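Local coordinates for thioesterase domain-containing protein (Pseudomonas aeruginosa, PDB 1ZKI) that adopts the hotdog fold of the thioesterase superfamily and probably hydrolyses acyl-CoA thioesters, at residues Arg99-Gly104 against Val109-Val114. Residues are numbered along the deposited sequence; the frame is centred on the assembly and turned at random.
Sequences RVLHAG and VVEAEV
Leu101 and His102 both turn their backbone N-H groups onto the single carbonyl of Val109, the signature of a classic beta bulge in the hairpin of strands 93-103 and 107-116. Leu101 N lies 2.7 Å from Val109 O and His102 N 3.3 Å from that same oxygen; the Leu101 donor lies nearer the line of the C=O bond (C=O...N 153°) than the more oblique His102 donor (137°), so the second bond is longer but not more bent at its hydrogen. Beyond the bulge, Val109 N donates to His102 O in the carbonyl plane. On its other side the regular antiparallel register holds: Arg99 and Glu111 form a hydrogen-bonded pair, Arg99 N giving to Glu111 O at 2.9 Å and Glu111 N returning a bond to Arg99 O.

Leu101, the extra residue, directs its CB toward the partner strand, and its methyls reach Glu111, whose side chain shares a face with those of Arg99, His102 and Val109. With Leu101 CG anti to the carbonyl carbon (chi1 -63°), the two side chains cross at about a right angle; CD2 comes within 3.7 Å of Glu111 OE2. A water in the guanidinium plane accepts from Arg99 NE at 3.2 Å and donates to Glu111 OE2 at 2.8 Å. Val100 and Val110 meet on the opposite face, CG2 to CG2 at 4.3 Å, where Val110 also packs on Met62 and Cys66 of helix 51-70.

Glu111 OE1 forms salt bridges with Lys123 of its own chain and Lys123 of the second subunit. Bound by water at one oxygen and by lysines at the other, the carboxylate is probably stabilised as the anion and ties this hairpin to the second subunit.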
loop_
_atom_site.group_PDB
_atom_site.type_symbol
_atom_site.label_atom_id
_atom_site.label_comp_id
_atom_site.label_asym_id
_atom_site.label_seq_id
_atom_site.Cartn_x
_atom_site.Cartn_y
_atom_site.Cartn_z
ATOM N N ARG A 99 0.981 -4.200 8.993
ATOM C CA ARG A 99 1.427 -5.554 8.732
ATOM C C ARG A 99 2.738 -5.520 7.962
ATOM O O ARG A 99 2.814 -4.897 6.897
ATOM C CB ARG A 99 0.359 -6.272 7.903
ATOM C CG ARG A 99 0.600 -7.749 7.701
ATOM C CD ARG A 99 -0.618 -8.386 6.988
ATOM N NE ARG A 99 -1.849 -8.141 7.751
ATOM C CZ ARG A 99 -2.300 -8.903 8.754
ATOM N NH1 ARG A 99 -1.644 -10.000 9.135
ATOM N NH2 ARG A 99 -3.425 -8.565 9.382
ATOM N N VAL A 100 3.758 -6.179 8.496
ATOM C CA VAL A 100 5.024 -6.344 7.783
ATOM C C VAL A 100 4.806 -7.268 6.571
ATOM O O VAL A 100 4.331 -8.416 6.715
ATOM C CB VAL A 100 6.104 -6.950 8.708
ATOM C CG1 VAL A 100 7.391 -7.168 7.948
ATOM C CG2 VAL A 100 6.341 -6.033 9.944
ATOM N N LEU A 101 5.145 -6.763 5.388
ATOM C CA LEU A 101 5.004 -7.535 4.138
ATOM C C LEU A 101 6.294 -8.258 3.783
ATOM O O LEU A 101 6.278 -9.282 3.087
ATOM C CB LEU A 101 4.658 -6.604 2.977
ATOM C CG LEU A 101 3.317 -5.879 3.108
ATOM C CD1 LEU A 101 3.047 -4.960 1.925
ATOM C CD2 LEU A 101 2.190 -6.865 3.285
ATOM N N HIS A 102 7.416 -7.695 4.216
ATOM C CA HIS A 102 8.712 -8.329 4.031
ATOM C C HIS A 102 9.682 -7.875 5.105
ATOM O O HIS A 102 9.775 -6.692 5.415
ATOM C CB HIS A 102 9.284 -8.028 2.649
ATOM C CG HIS A 102 10.505 -8.827 2.321
ATOM N ND1 HIS A 102 10.448 -10.130 1.876
ATOM C CD2 HIS A 102 11.820 -8.504 2.374
ATOM C CE1 HIS A 102 11.674 -10.576 1.666
ATOM N NE2 HIS A 102 12.525 -9.611 1.965
ATOM N N ALA A 103 10.391 -8.834 5.681
ATOM C CA ALA A 103 11.425 -8.530 6.669
ATOM C C ALA A 103 12.749 -9.064 6.152
ATOM O O ALA A 103 13.014 -10.262 6.242
ATOM C CB ALA A 103 11.075 -9.129 8.017
ATOM N N GLY A 104 13.553 -8.184 5.559
ATOM C CA GLY A 104 14.870 -8.551 5.058
ATOM C C GLY A 104 15.927 -8.266 6.108
ATOM O O GLY A 104 15.612 -7.725 7.171
ATOM N N VAL A 109 9.431 -3.885 4.625
ATOM C CA VAL A 109 8.329 -3.198 3.972
ATOM C C VAL A 109 7.064 -3.467 4.777
ATOM O O VAL A 109 6.785 -4.625 5.165
ATOM C CB VAL A 109 8.137 -3.679 2.534
ATOM C CG1 VAL A 109 7.034 -2.874 1.832
ATOM C CG2 VAL A 109 9.460 -3.577 1.764
ATOM N N VAL A 110 6.296 -2.409 5.007
ATOM C CA VAL A 110 5.117 -2.490 5.875
ATOM C C VAL A 110 3.956 -1.756 5.225
ATOM O O VAL A 110 4.176 -0.735 4.554
ATOM C CB VAL A 110 5.385 -1.838 7.275
ATOM C CG1 VAL A 110 4.239 -2.129 8.254
ATOM C CG2 VAL A 110 6.699 -2.313 7.859
ATOM N N GLU A 111 2.740 -2.300 5.360
ATOM C CA GLU A 111 1.545 -1.585 4.918
ATOM C C GLU A 111 0.675 -1.321 6.130
ATOM O O GLU A 111 0.855 -1.964 7.173
ATOM C CB GLU A 111 0.764 -2.378 3.861
ATOM C CG GLU A 111 0.122 -3.651 4.381
ATOM C CD GLU A 111 -0.861 -4.303 3.375
ATOM O OE1 GLU A 111 -1.231 -3.659 2.368
ATOM O OE2 GLU A 111 -1.262 -5.460 3.608
ATOM N N ALA A 112 -0.251 -0.374 6.012
ATOM C CA ALA A 112 -1.160 -0.089 7.126
ATOM C C ALA A 112 -2.458 0.490 6.612
ATOM O O ALA A 112 -2.494 1.082 5.531
ATOM C CB ALA A 112 -0.511 0.850 8.152
ATOM N N GLU A 113 -3.536 0.274 7.360
ATOM C CA GLU A 113 -4.810 0.893 7.050
ATOM C C GLU A 113 -5.373 1.496 8.325
ATOM O O GLU A 113 -5.128 0.984 9.428
ATOM C CB GLU A 113 -5.810 -0.104 6.437
ATOM C CG GLU A 113 -6.160 -1.254 7.335
ATOM C CD GLU A 113 -7.347 -2.073 6.817
ATOM O OE1 GLU A 113 -7.917 -2.844 7.619
ATOM O OE2 GLU A 113 -7.720 -1.923 5.634
ATOM N N VAL A 114 -6.064 2.616 8.172
ATOM C CA VAL A 114 -6.764 3.255 9.278
ATOM C C VAL A 114 -8.243 3.145 8.973
ATOM O O VAL A 114 -8.673 3.437 7.847
ATOM C CB VAL A 114 -6.375 4.739 9.411
ATOM C CG1 VAL A 114 -7.143 5.405 10.574
ATOM C CG2 VAL A 114 -4.845 4.870 9.599
HETATM O O HOH W 1 -2.922 -5.737 5.899
#